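Local atomic coordinates of homoserine O-acetyltransferase (Bacillus anthracis str. 'Ames Ancestor', PDB entry 3I1I), a protein that probably catalyses the transfer of an acetyl group from acetyl-CoA to the hydroxyl of homoserine, using an alpha/beta hydrolase fold. Residues S55-K60 and G73-G78; K79-N84 and E367-K372; I89-L94 and C137-D142; M152-G157 and A353-I358. One frame throughout, in Å; residues are numbered along the deposited sequence.

Contact 1: S55-K60 and G73-G78; sequences SHAAGK and GLIGPG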
loop_
_atom_site.group_PDB
_atom_site.type_symbol
_atom_site.label_atom_id
_atom_site.label_comp_id
_atom_site.label_asym_id
_atom_site.label_seq_id
_atom_site.Cartn_x
_atom_site.Cartn_y
_atom_site.Cartn_z
ATOM N N SER A 55 24.976 -7.028 -8.988
ATOM C CA SER A 55 25.813 -8.059 -9.603
ATOM C C SER A 55 26.541 -8.977 -8.584
ATOM O O SER A 55 27.046 -10.038 -8.948
ATOM C CB SER A 55 26.856 -7.396 -10.519
ATOM O OG SER A 55 27.838 -6.715 -9.729
ATOM N N HIS A 56 26.584 -8.559 -7.323
ATOM C CA HIS A 56 27.350 -9.255 -6.288
ATOM C C HIS A 56 26.678 -10.519 -5.798
ATOM O O HIS A 56 26.185 -10.597 -4.684
ATOM C CB HIS A 56 27.614 -8.311 -5.104
ATOM C CG HIS A 56 28.765 -8.737 -4.256
ATOM N ND1 HIS A 56 29.926 -9.263 -4.795
ATOM C CD2 HIS A 56 28.953 -8.688 -2.914
ATOM C CE1 HIS A 56 30.763 -9.549 -3.810
ATOM N NE2 HIS A 56 30.197 -9.204 -2.660
ATOM N N ALA A 57 26.653 -11.511 -6.669
ATOM C CA ALA A 57 26.032 -12.787 -6.371
ATOM C C ALA A 57 26.869 -13.635 -5.408
ATOM O O ALA A 57 26.339 -14.520 -4.762
ATOM C CB ALA A 57 25.794 -13.577 -7.674
ATOM N N ALA A 58 28.180 -13.413 -5.368
ATOM C CA ALA A 58 29.063 -14.243 -4.517
ATOM C C ALA A 58 30.357 -13.535 -4.140
ATOM O O ALA A 58 30.757 -12.510 -4.722
ATOM C CB ALA A 58 29.369 -15.595 -5.193
ATOM N N GLY A 59 30.984 -14.072 -3.099
ATOM C CA GLY A 59 32.301 -13.626 -2.688
ATOM C C GLY A 59 32.263 -12.253 -2.071
ATOM O O GLY A 59 31.217 -11.816 -1.568
ATOM N N LYS A 60 33.440 -11.612 -2.086
ATOM C CA LYS A 60 33.649 -10.313 -1.445
ATOM C C LYS A 60 34.554 -9.447 -2.268
ATOM O O LYS A 60 35.426 -9.948 -2.979
ATOM C CB LYS A 60 34.311 -10.472 -0.088
ATOM C CG LYS A 60 33.791 -11.596 0.794
ATOM C CD LYS A 60 34.301 -11.397 2.222
ATOM C CE LYS A 60 33.742 -12.418 3.189
ATOM N NZ LYS A 60 33.911 -12.021 4.632
ATOM N N GLY A 73 26.188 -18.919 -0.755
ATOM C CA GLY A 73 26.066 -20.310 -0.374
ATOM C C GLY A 73 25.956 -21.298 -1.524
ATOM O O GLY A 73 26.251 -22.474 -1.341
ATOM N N LEU A 74 25.475 -20.845 -2.688
ATOM C CA LEU A 74 25.335 -21.704 -3.887
ATOM C C LEU A 74 26.552 -21.671 -4.784
ATOM O O LEU A 74 26.769 -22.600 -5.554
ATOM C CB LEU A 74 24.153 -21.255 -4.760
ATOM C CG LEU A 74 22.807 -21.936 -4.559
ATOM C CD1 LEU A 74 21.764 -21.241 -5.445
ATOM C CD2 LEU A 74 22.861 -23.481 -4.764
ATOM N N ILE A 75 27.274 -20.551 -4.764
ATOM C CA ILE A 75 28.314 -20.304 -5.736
ATOM C C ILE A 75 29.666 -20.290 -5.064
ATOM O O ILE A 75 29.904 -19.450 -4.192
ATOM C CB ILE A 75 28.160 -18.930 -6.401
ATOM C CG1 ILE A 75 26.766 -18.783 -7.034
ATOM C CG2 ILE A 75 29.265 -18.721 -7.434
ATOM C CD1 ILE A 75 26.363 -17.322 -7.359
ATOM N N GLY A 76 30.554 -21.184 -5.500
ATOM C CA GLY A 76 31.955 -21.167 -5.099
ATOM C C GLY A 76 32.598 -22.547 -5.210
ATOM O O GLY A 76 31.956 -23.501 -5.662
ATOM N N PRO A 77 33.865 -22.671 -4.761
ATOM C CA PRO A 77 34.648 -23.906 -4.847
ATOM C C PRO A 77 33.952 -25.041 -4.152
ATOM O O PRO A 77 33.609 -24.920 -2.990
ATOM C CB PRO A 77 35.941 -23.558 -4.116
ATOM C CG PRO A 77 36.049 -22.068 -4.226
ATOM C CD PRO A 77 34.633 -21.585 -4.132
ATOM N N GLY A 78 33.703 -26.126 -4.872
ATOM C CA GLY A 78 33.005 -27.257 -4.280
ATOM C C GLY A 78 31.525 -27.072 -3.981
ATOM O O GLY A 78 30.922 -27.963 -3.442
#

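Contact 2: K79-N84 and E367-K372; sequences KAIDTN and EFLNRK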
loop_
_atom_site.group_PDB
_atom_site.type_symbol
_atom_site.label_atom_id
_atom_site.label_comp_id
_atom_site.label_asym_id
_atom_site.label_seq_id
_atom_site.Cartn_x
_atom_site.Cartn_y
_atom_site.Cartn_z
ATOM N N LYS A 79 30.933 -25.937 -4.351
ATOM C CA LYS A 79 29.517 -25.692 -4.098
ATOM C C LYS A 79 28.636 -26.143 -5.279
ATOM O O LYS A 79 29.123 -26.640 -6.292
ATOM C CB LYS A 79 29.297 -24.204 -3.745
ATOM C CG LYS A 79 30.004 -23.793 -2.433
ATOM C CD LYS A 79 29.802 -22.305 -2.084
ATOM C CE LYS A 79 30.379 -21.941 -0.691
ATOM N NZ LYS A 79 30.556 -20.454 -0.499
ATOM N N ALA A 80 27.329 -25.958 -5.145
ATOM C CA ALA A 80 26.384 -26.491 -6.125
ATOM C C ALA A 80 26.640 -25.932 -7.522
ATOM O O ALA A 80 26.437 -26.622 -8.501
ATOM C CB ALA A 80 24.929 -26.191 -5.677
ATOM N N ILE A 81 26.979 -24.644 -7.578
ATOM C CA ILE A 81 27.440 -23.975 -8.784
ATOM C C ILE A 81 28.932 -23.815 -8.521
ATOM O O ILE A 81 29.400 -22.844 -7.913
ATOM C CB ILE A 81 26.754 -22.638 -8.965
ATOM C CG1 ILE A 81 25.244 -22.832 -9.016
ATOM C CG2 ILE A 81 27.253 -21.943 -10.221
ATOM C CD1 ILE A 81 24.474 -21.568 -8.991
ATOM N N ASP A 82 29.660 -24.828 -8.938
ATOM C CA ASP A 82 31.048 -25.013 -8.565
ATOM C C ASP A 82 32.006 -24.167 -9.426
ATOM O O ASP A 82 32.241 -24.459 -10.610
ATOM C CB ASP A 82 31.360 -26.501 -8.705
ATOM C CG ASP A 82 32.711 -26.882 -8.162
ATOM O OD1 ASP A 82 33.445 -26.014 -7.625
ATOM O OD2 ASP A 82 33.038 -28.081 -8.293
ATOM N N THR A 83 32.572 -23.134 -8.823
ATOM C CA THR A 83 33.525 -22.267 -9.522
ATOM C C THR A 83 34.906 -22.918 -9.833
ATOM O O THR A 83 35.698 -22.328 -10.570
ATOM C CB THR A 83 33.771 -20.978 -8.734
ATOM O OG1 THR A 83 34.217 -21.309 -7.406
ATOM C CG2 THR A 83 32.507 -20.163 -8.663
ATOM N N ASN A 84 35.194 -24.124 -9.327
ATOM C CA ASN A 84 36.342 -24.887 -9.859
ATOM C C ASN A 84 36.012 -25.475 -11.218
ATOM O O ASN A 84 36.876 -26.003 -11.891
ATOM C CB ASN A 84 36.752 -26.056 -8.962
ATOM C CG ASN A 84 37.216 -25.622 -7.634
ATOM O OD1 ASN A 84 37.908 -24.610 -7.510
ATOM N ND2 ASN A 84 36.847 -26.384 -6.602
ATOM N N GLU A 367 22.650 -31.408 -9.651
ATOM C CA GLU A 367 22.230 -32.505 -10.541
ATOM C C GLU A 367 21.807 -31.963 -11.910
ATOM O O GLU A 367 22.136 -32.523 -12.949
ATOM C CB GLU A 367 21.084 -33.293 -9.872
ATOM C CG GLU A 367 20.279 -34.308 -10.718
ATOM C CD GLU A 367 19.082 -34.929 -9.911
ATOM O OE1 GLU A 367 17.951 -35.040 -10.436
ATOM O OE2 GLU A 367 19.274 -35.284 -8.724
ATOM N N PHE A 368 21.073 -30.861 -11.913
ATOM C CA PHE A 368 20.556 -30.293 -13.139
ATOM C C PHE A 368 21.660 -29.693 -14.016
ATOM O O PHE A 368 21.654 -29.859 -15.239
ATOM C CB PHE A 368 19.512 -29.238 -12.809
ATOM C CG PHE A 368 18.704 -28.825 -13.966
ATOM C CD1 PHE A 368 17.716 -29.643 -14.449
ATOM C CD2 PHE A 368 18.918 -27.616 -14.581
ATOM C CE1 PHE A 368 16.934 -29.261 -15.546
ATOM C CE2 PHE A 368 18.142 -27.239 -15.678
ATOM C CZ PHE A 368 17.158 -28.062 -16.149
ATOM N N LEU A 369 22.630 -29.049 -13.389
ATOM C CA LEU A 369 23.784 -28.522 -14.109
ATOM C C LEU A 369 24.611 -29.638 -14.759
ATOM O O LEU A 369 25.326 -29.398 -15.724
ATOM C CB LEU A 369 24.657 -27.687 -13.181
ATOM C CG LEU A 369 24.021 -26.378 -12.726
ATOM C CD1 LEU A 369 24.944 -25.676 -11.712
ATOM C CD2 LEU A 369 23.667 -25.456 -13.947
ATOM N N ASN A 370 24.479 -30.855 -14.244
ATOM C CA ASN A 370 25.161 -32.015 -14.790
ATOM C C ASN A 370 24.339 -32.903 -15.703
ATOM O O ASN A 370 24.860 -33.820 -16.259
ATOM C CB ASN A 370 25.708 -32.848 -13.639
ATOM C CG ASN A 370 26.884 -32.187 -13.009
ATOM O OD1 ASN A 370 27.904 -32.007 -13.675
ATOM N ND2 ASN A 370 26.754 -31.762 -11.751
ATOM N N ARG A 371 23.058 -32.647 -15.869
ATOM C CA ARG A 371 22.279 -33.430 -16.805
ATOM C C ARG A 371 22.516 -32.911 -18.239
ATOM O O ARG A 371 22.687 -31.704 -18.458
ATOM C CB ARG A 371 20.814 -33.350 -16.419
ATOM C CG ARG A 371 19.861 -34.036 -17.349
ATOM C CD ARG A 371 18.466 -33.613 -16.998
ATOM N NE ARG A 371 18.127 -34.022 -15.630
ATOM C CZ ARG A 371 17.720 -35.249 -15.297
ATOM N NH1 ARG A 371 17.576 -36.188 -16.238
ATOM N NH2 ARG A 371 17.436 -35.539 -14.021
ATOM N N LYS A 372 22.521 -33.832 -19.200
ATOM C CA LYS A 372 22.784 -33.479 -20.591
ATOM C C LYS A 372 21.583 -32.785 -21.256
ATOM O O LYS A 372 20.429 -33.014 -20.903
ATOM C CB LYS A 372 23.191 -34.721 -21.395
ATOM C CG LYS A 372 22.029 -35.626 -21.784
ATOM C CD LYS A 372 22.520 -36.896 -22.505
ATOM C CE LYS A 372 21.414 -37.504 -23.361
ATOM N NZ LYS A 372 21.184 -36.700 -24.620
#

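Contact 3: I89-L94 and C137-D142; sequences ICTDNL and CELIKD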
loop_
_atom_site.group_PDB
_atom_site.type_symbol
_atom_site.label_atom_id
_atom_site.label_comp_id
_atom_site.label_asym_id
_atom_site.label_seq_id
_atom_site.Cartn_x
_atom_site.Cartn_y
_atom_site.Cartn_z
ATOM N N ILE A 89 29.031 -15.575 -14.321
ATOM C CA ILE A 89 28.909 -14.130 -14.537
ATOM C C ILE A 89 27.617 -13.605 -13.908
ATOM O O ILE A 89 26.590 -14.275 -13.900
ATOM C CB ILE A 89 28.817 -13.769 -16.051
ATOM C CG1 ILE A 89 29.926 -14.458 -16.844
ATOM C CG2 ILE A 89 28.816 -12.209 -16.260
ATOM C CD1 ILE A 89 29.761 -14.364 -18.392
ATOM N N CYS A 90 27.666 -12.382 -13.403
ATOM C CA CYS A 90 26.483 -11.715 -12.907
ATOM C C CYS A 90 26.626 -10.245 -13.174
ATOM O O CYS A 90 27.699 -9.701 -13.001
ATOM C CB CYS A 90 26.380 -11.963 -11.411
ATOM S SG CYS A 90 24.809 -11.377 -10.716
ATOM N N THR A 91 25.533 -9.599 -13.535
ATOM C CA THR A 91 25.536 -8.217 -13.989
ATOM C C THR A 91 24.552 -7.355 -13.184
ATOM O O THR A 91 23.590 -7.870 -12.625
ATOM C CB THR A 91 25.119 -8.157 -15.493
ATOM O OG1 THR A 91 23.762 -8.586 -15.628
ATOM C CG2 THR A 91 26.017 -9.058 -16.377
ATOM N N ASP A 92 24.777 -6.045 -13.147
ATOM C CA ASP A 92 23.817 -5.130 -12.555
ATOM C C ASP A 92 22.654 -4.842 -13.538
ATOM O O ASP A 92 22.883 -4.513 -14.682
ATOM C CB ASP A 92 24.452 -3.767 -12.240
ATOM C CG ASP A 92 25.561 -3.820 -11.199
ATOM O OD1 ASP A 92 25.467 -4.576 -10.207
ATOM O OD2 ASP A 92 26.512 -3.023 -11.379
ATOM N N ASN A 93 21.419 -4.893 -13.057
ATOM C CA ASN A 93 20.257 -4.584 -13.861
ATOM C C ASN A 93 20.125 -3.083 -14.124
ATOM O O ASN A 93 20.563 -2.246 -13.305
ATOM C CB ASN A 93 19.009 -5.097 -13.156
ATOM C CG ASN A 93 18.998 -6.576 -13.006
ATOM O OD1 ASN A 93 19.713 -7.291 -13.708
ATOM N ND2 ASN A 93 18.160 -7.073 -12.098
ATOM N N LEU A 94 19.539 -2.733 -15.266
ATOM C CA LEU A 94 19.076 -1.342 -15.493
ATOM C C LEU A 94 18.223 -0.784 -14.294
ATOM O O LEU A 94 17.514 -1.544 -13.615
ATOM C CB LEU A 94 18.196 -1.276 -16.752
ATOM C CG LEU A 94 18.773 -1.250 -18.172
ATOM C CD1 LEU A 94 17.607 -1.465 -19.157
ATOM C CD2 LEU A 94 19.501 0.093 -18.427
ATOM N N CYS A 137 23.348 -10.163 -23.265
ATOM C CA CYS A 137 23.738 -10.902 -24.419
ATOM C C CYS A 137 24.841 -10.198 -25.229
ATOM O O CYS A 137 25.745 -10.867 -25.744
ATOM C CB CYS A 137 22.525 -11.138 -25.299
ATOM S SG CYS A 137 22.884 -12.249 -26.625
ATOM N N GLU A 138 24.778 -8.867 -25.331
ATOM C CA GLU A 138 25.839 -8.125 -26.005
ATOM C C GLU A 138 27.138 -8.339 -25.297
ATOM O O GLU A 138 28.178 -8.505 -25.941
ATOM C CB GLU A 138 25.613 -6.630 -26.009
ATOM C CG GLU A 138 24.332 -6.212 -26.627
ATOM C CD GLU A 138 24.446 -6.053 -28.091
ATOM O OE1 GLU A 138 24.335 -4.872 -28.526
ATOM O OE2 GLU A 138 24.630 -7.092 -28.790
ATOM N N LEU A 139 27.084 -8.276 -23.969
ATOM C CA LEU A 139 28.289 -8.507 -23.171
ATOM C C LEU A 139 28.807 -9.926 -23.379
ATOM O O LEU A 139 29.964 -10.110 -23.631
ATOM C CB LEU A 139 28.048 -8.231 -21.675
ATOM C CG LEU A 139 29.108 -8.757 -20.683
ATOM C CD1 LEU A 139 30.479 -8.294 -21.143
ATOM C CD2 LEU A 139 28.843 -8.309 -19.238
ATOM N N ILE A 140 27.939 -10.924 -23.278
ATOM C CA ILE A 140 28.356 -12.327 -23.461
ATOM C C ILE A 140 29.018 -12.523 -24.853
ATOM O O ILE A 140 30.097 -13.106 -24.963
ATOM C CB ILE A 140 27.144 -13.284 -23.294
ATOM C CG1 ILE A 140 26.603 -13.216 -21.835
ATOM C CG2 ILE A 140 27.513 -14.711 -23.620
ATOM C CD1 ILE A 140 27.600 -13.712 -20.791
ATOM N N LYS A 141 28.376 -12.001 -25.894
ATOM C CA LYS A 141 28.900 -12.123 -27.242
ATOM C C LYS A 141 30.245 -11.419 -27.354
ATOM O O LYS A 141 31.214 -12.006 -27.834
ATOM C CB LYS A 141 27.910 -11.638 -28.308
ATOM C CG LYS A 141 26.688 -12.593 -28.476
ATOM C CD LYS A 141 25.760 -12.259 -29.724
ATOM C CE LYS A 141 24.775 -11.041 -29.506
ATOM N NZ LYS A 141 23.483 -11.013 -30.389
ATOM N N ASP A 142 30.326 -10.214 -26.818
ATOM C CA ASP A 142 31.546 -9.450 -26.888
ATOM C C ASP A 142 32.675 -10.081 -26.114
ATOM O O ASP A 142 33.837 -9.799 -26.417
ATOM C CB ASP A 142 31.348 -8.010 -26.433
ATOM C CG ASP A 142 30.582 -7.181 -27.441
ATOM O OD1 ASP A 142 30.318 -7.663 -28.556
ATOM O OD2 ASP A 142 30.229 -6.037 -27.121
#

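Contact 4: M152-G157 and A353-I358; sequences MGPSAG and AGVFDI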
loop_
_atom_site.group_PDB
_atom_site.type_symbol
_atom_site.label_atom_id
_atom_site.label_comp_id
_atom_site.label_asym_id
_atom_site.label_seq_id
_atom_site.Cartn_x
_atom_site.Cartn_y
_atom_site.Cartn_z
HETATM N N MSE A 152 20.285 -18.448 -14.951
HETATM C CA MSE A 152 19.506 -18.660 -13.744
HETATM C C MSE A 152 19.442 -17.440 -12.865
HETATM O O MSE A 152 20.240 -16.535 -12.993
HETATM C CB MSE A 152 20.072 -19.817 -12.954
HETATM C CG MSE A 152 21.500 -19.653 -12.596
HETATM SE SE MSE A 152 22.208 -21.385 -11.879
HETATM C CE MSE A 152 20.896 -21.714 -10.300
ATOM N N GLY A 153 18.455 -17.457 -11.987
ATOM C CA GLY A 153 18.215 -16.397 -11.053
ATOM C C GLY A 153 16.935 -16.593 -10.240
ATOM O O GLY A 153 16.026 -17.377 -10.623
ATOM N N PRO A 154 16.858 -15.892 -9.088
ATOM C CA PRO A 154 15.638 -15.919 -8.286
ATOM C C PRO A 154 14.809 -14.714 -8.601
ATOM O O PRO A 154 15.362 -13.649 -8.803
ATOM C CB PRO A 154 16.165 -15.844 -6.856
ATOM C CG PRO A 154 17.380 -14.900 -6.978
ATOM C CD PRO A 154 17.981 -15.266 -8.364
ATOM N N SER A 155 13.497 -14.906 -8.688
ATOM C CA SER A 155 12.507 -13.799 -8.741
ATOM C C SER A 155 12.727 -12.904 -9.955
ATOM O O SER A 155 12.720 -13.431 -11.054
ATOM C CB SER A 155 12.490 -13.031 -7.434
ATOM O OG SER A 155 11.387 -12.136 -7.375
ATOM N N ALA A 156 12.931 -11.590 -9.819
ATOM C CA ALA A 156 13.232 -10.791 -11.042
ATOM C C ALA A 156 14.409 -11.377 -11.808
ATOM O O ALA A 156 14.437 -11.321 -13.029
ATOM C CB ALA A 156 13.497 -9.306 -10.730
ATOM N N GLY A 157 15.360 -11.964 -11.093
ATOM C CA GLY A 157 16.479 -12.639 -11.726
ATOM C C GLY A 157 16.023 -13.814 -12.593
ATOM O O GLY A 157 16.568 -14.050 -13.697
ATOM N N ALA A 353 12.743 -17.901 0.763
ATOM C CA ALA A 353 13.388 -19.213 0.746
ATOM C C ALA A 353 14.347 -19.334 -0.459
ATOM O O ALA A 353 15.357 -20.059 -0.427
ATOM C CB ALA A 353 12.332 -20.362 0.726
ATOM N N GLY A 354 14.008 -18.637 -1.536
ATOM C CA GLY A 354 14.792 -18.743 -2.745
ATOM C C GLY A 354 16.162 -18.128 -2.592
ATOM O O GLY A 354 17.048 -18.439 -3.363
ATOM N N VAL A 355 16.334 -17.251 -1.605
ATOM C CA VAL A 355 17.633 -16.651 -1.337
ATOM C C VAL A 355 18.218 -17.151 -0.015
ATOM O O VAL A 355 19.395 -17.320 0.087
ATOM C CB VAL A 355 17.504 -15.100 -1.348
ATOM C CG1 VAL A 355 18.816 -14.454 -1.075
ATOM C CG2 VAL A 355 16.951 -14.638 -2.710
ATOM N N PHE A 356 17.384 -17.410 0.986
ATOM C CA PHE A 356 17.846 -17.788 2.305
ATOM C C PHE A 356 17.859 -19.285 2.584
ATOM O O PHE A 356 18.406 -19.679 3.597
ATOM C CB PHE A 356 16.938 -17.181 3.380
ATOM C CG PHE A 356 16.912 -15.687 3.415
ATOM C CD1 PHE A 356 17.936 -14.919 2.896
ATOM C CD2 PHE A 356 15.877 -15.049 4.068
ATOM C CE1 PHE A 356 17.892 -13.536 2.984
ATOM C CE2 PHE A 356 15.826 -13.686 4.165
ATOM C CZ PHE A 356 16.837 -12.918 3.619
ATOM N N ASP A 357 17.221 -20.126 1.776
ATOM C CA ASP A 357 17.205 -21.579 2.066
ATOM C C ASP A 357 17.756 -22.428 0.920
ATOM O O ASP A 357 17.176 -23.417 0.487
ATOM C CB ASP A 357 15.804 -22.001 2.463
ATOM C CG ASP A 357 15.362 -21.327 3.729
ATOM O OD1 ASP A 357 15.866 -21.759 4.789
ATOM O OD2 ASP A 357 14.548 -20.372 3.674
ATOM N N ILE A 358 18.902 -21.983 0.455
ATOM C CA ILE A 358 19.756 -22.664 -0.490
ATOM C C ILE A 358 19.857 -24.141 -0.205
ATOM O O ILE A 358 19.803 -24.937 -1.116
ATOM C CB ILE A 358 21.178 -21.965 -0.441
ATOM C CG1 ILE A 358 21.211 -20.917 -1.521
ATOM C CG2 ILE A 358 22.380 -22.939 -0.534
ATOM C CD1 ILE A 358 20.071 -19.966 -1.462
#

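Contact 1: S55-K60 and G73-G78
Ile75 lies against the methyl groups of two consecutive alanines, Ala57 and Ala58, joining two parts of the loop region between strands 44-48 and 87-91 of an alpha/beta hydrolase fold. Its CB points at segment 55-60, and the branches divide the work. CB and CG2 face Ala58, whose CB is 3.7 Å from Ile75 CB and 3.8 Å from Ile75 CG2, a broadside meeting of the methyl with the branch point. The longer arm goes to the neighbouring residue: CG1 stands beside the backbone N (chi1 -55°), and the extended chi2 carries CD1 on to Ala57. There the methyl of Ala57 is offered from the flank, whereas that of Ala58 is directed at the other segment.

The contact is buried and apolar, and Tyr34 of strand 24-34 covers it, touching both Ala57 and Ile75. The hydroxyl of the same tyrosine is hydrogen-bonded to Ala58 N. Nearby, His56 is the centre of an inverse gamma turn, with Ala57 N bonded to Ser55 O. At its far end, Ile75 CD1 sits 3.8 Å from Ala57 CB and equally far from Ala57 O.

Contact 2: K79-N84 and E367-K372
Leu369 reaches from the last turn of helix 362-370 to Ile81 and Ala80, and a single methyl, CD1, does all the touching. Leu369 CD1 lies 3.9 Å from Ile81 CG1 and 3.7 Å from Ala80 O, so one branch tip meets a methylene and a carbonyl oxygen at once. The CB of Leu369 is directed at segment 79-84; CG then sits beside the backbone N (chi1 -69°), and the extended chi2 sends CD1 forward to its two neighbours. The two side chains cross obliquely, Ile81 offering the flank of its longer arm.

In the next shell both residues also pack on strand 150-154 of the central sheet, Ile81 on Met152 and Leu369 on Ala150. Ile81 is paired through its backbone with Leu74, which joins strand 81-82 to strand 75-76 in a separate small sheet, and the side chain of Ala80 touches Leu74 too. Just beyond, Asp82 OD1 accepts Asn84 N at 3.1 Å in an Asx turn, the donor rising 58° out of the carboxylate plane, and the same oxygen takes Gly78 N. At the other end, Leu369 O accepts from His149 NE2.

The interface is thus a methyl set against a methylene and a carbonyl oxygen, chiefly van der Waals contact between buried residues; the polar bonds nearby lie outside it.

Contact 3: I89-L94 and C137-D142
Leu139 and Ile140, successive residues of helix 129-142, reach Thr91 and Ile89 on strand 87-91, two side chains that emerge from the same face of the strand. Leu139 comes first. Its CB is aimed at the strand, CG lies opposite the backbone N (chi1 165°), and Leu139 CD2 meets Thr91 CG2 tip to tip at 4.1 Å. The threonine is turned for this: its methyl stands beside the backbone N, while OG1 occupies the place between N and the carbonyl carbon and is hydrogen-bonded to Gln136 NE2, one turn earlier in the helix. Tyr31 of strand 24-34 touches both Thr91 and Leu139, and Phe12 of strand 10-18 adds to the packing of the leucine.

Ile140 follows, with its CB set across the line to the strand rather than along it. Its CG1 runs beside the backbone N, and a bent chi2 of -64° swings CD1 back to Ile89. Ile140 CD1 and Ile89 CD1 are only 3.3 Å apart, a tight approach, and the side chains pass one another at a slant. Ile145 flanks Ile140 from the loop beyond the helix.

At the end of the segment, Asp142 lies at a subunit interface, its carbonyl O bonded to Gln336 NE2 of a second subunit. Helix 129-142, laid by its aliphatic side on the face of the central sheet, is the helix of the beta-alpha-beta crossover that links strand 87-91 to strand 150-154, as in the alpha/beta hydrolase fold.

Contact 4: M152-G157 and A353-I358
Pro154 makes an apolar contact with Val355 and a loose approach to the carbonyl of Gly354, at the end of strand 150-154 where the chain turns into helix 156-167. The nearest pair is Pro154 CG and Val355 CG2, 4.3 Å apart. Val355 has CG1 opposite its backbone N (chi1 180°), which leaves CG2 as the branch that approaches the proline ring. Beside it, Pro154 CB comes within 4.4 Å of Gly354 O; with no side chain on Gly354, the helix backbone itself faces the ring.

The polar bonds run within a segment or to residues outside the pair. Gly354 O accepts from Trp71 NE1, and Asp357 N closes the short helix on Ala353 O at 2.9 Å. On the other segment, Gly157 N makes a weak bond to Pro154 O within the turn.

Ser155 has strained backbone angles (phi 61°, psi -123°), as at a nucleophile elbow. With Gly153 and Gly157 it matches the GxSxG pattern of that elbow, and Ser155 OG is hydrogen-bonded to His351 NE2, consistent with a Ser155-His351-Asp318 catalytic triad as in this fold. Pro154 is thus the residue just before the probable nucleophile, and helix 353-356 follows soon after the histidine.

Around the contact, Trp70 packs on Pro154. Backbone bonds from Met152 (selenomethionine) to Leu46 and Cys48, and from Gly153 and Ser155 to Val178, set the elbow strand between strands 44-48 and 174-178, with helix 353-356 lying against its end.

Contact 4 carries the probable nucleophile Ser155; contacts 1 and 2 touch it, while contact 3 stays apart. Contact 1 meets it where Leu74 CG lies 3.6 Å from Ile358 CG1, the centres of the two contacts being about 13 Å apart. Contacts 1 and 2 share the small two-stranded parallel sheet, with Leu74 O 2.9 Å from Ile81 N in a probable hydrogen bond. Contact 2 reaches the elbow strand itself, Ile81 CD1 lying 3.7 Å from Met152 SE. Contact 3 joins contact 1 through Ser55 N and Asp92 OD1, yet stays about 5 Å from contact 4 between nearest atoms; both reach the central sheet. Contacts 3 and 4 are nested within the chain loop closed by contact 2.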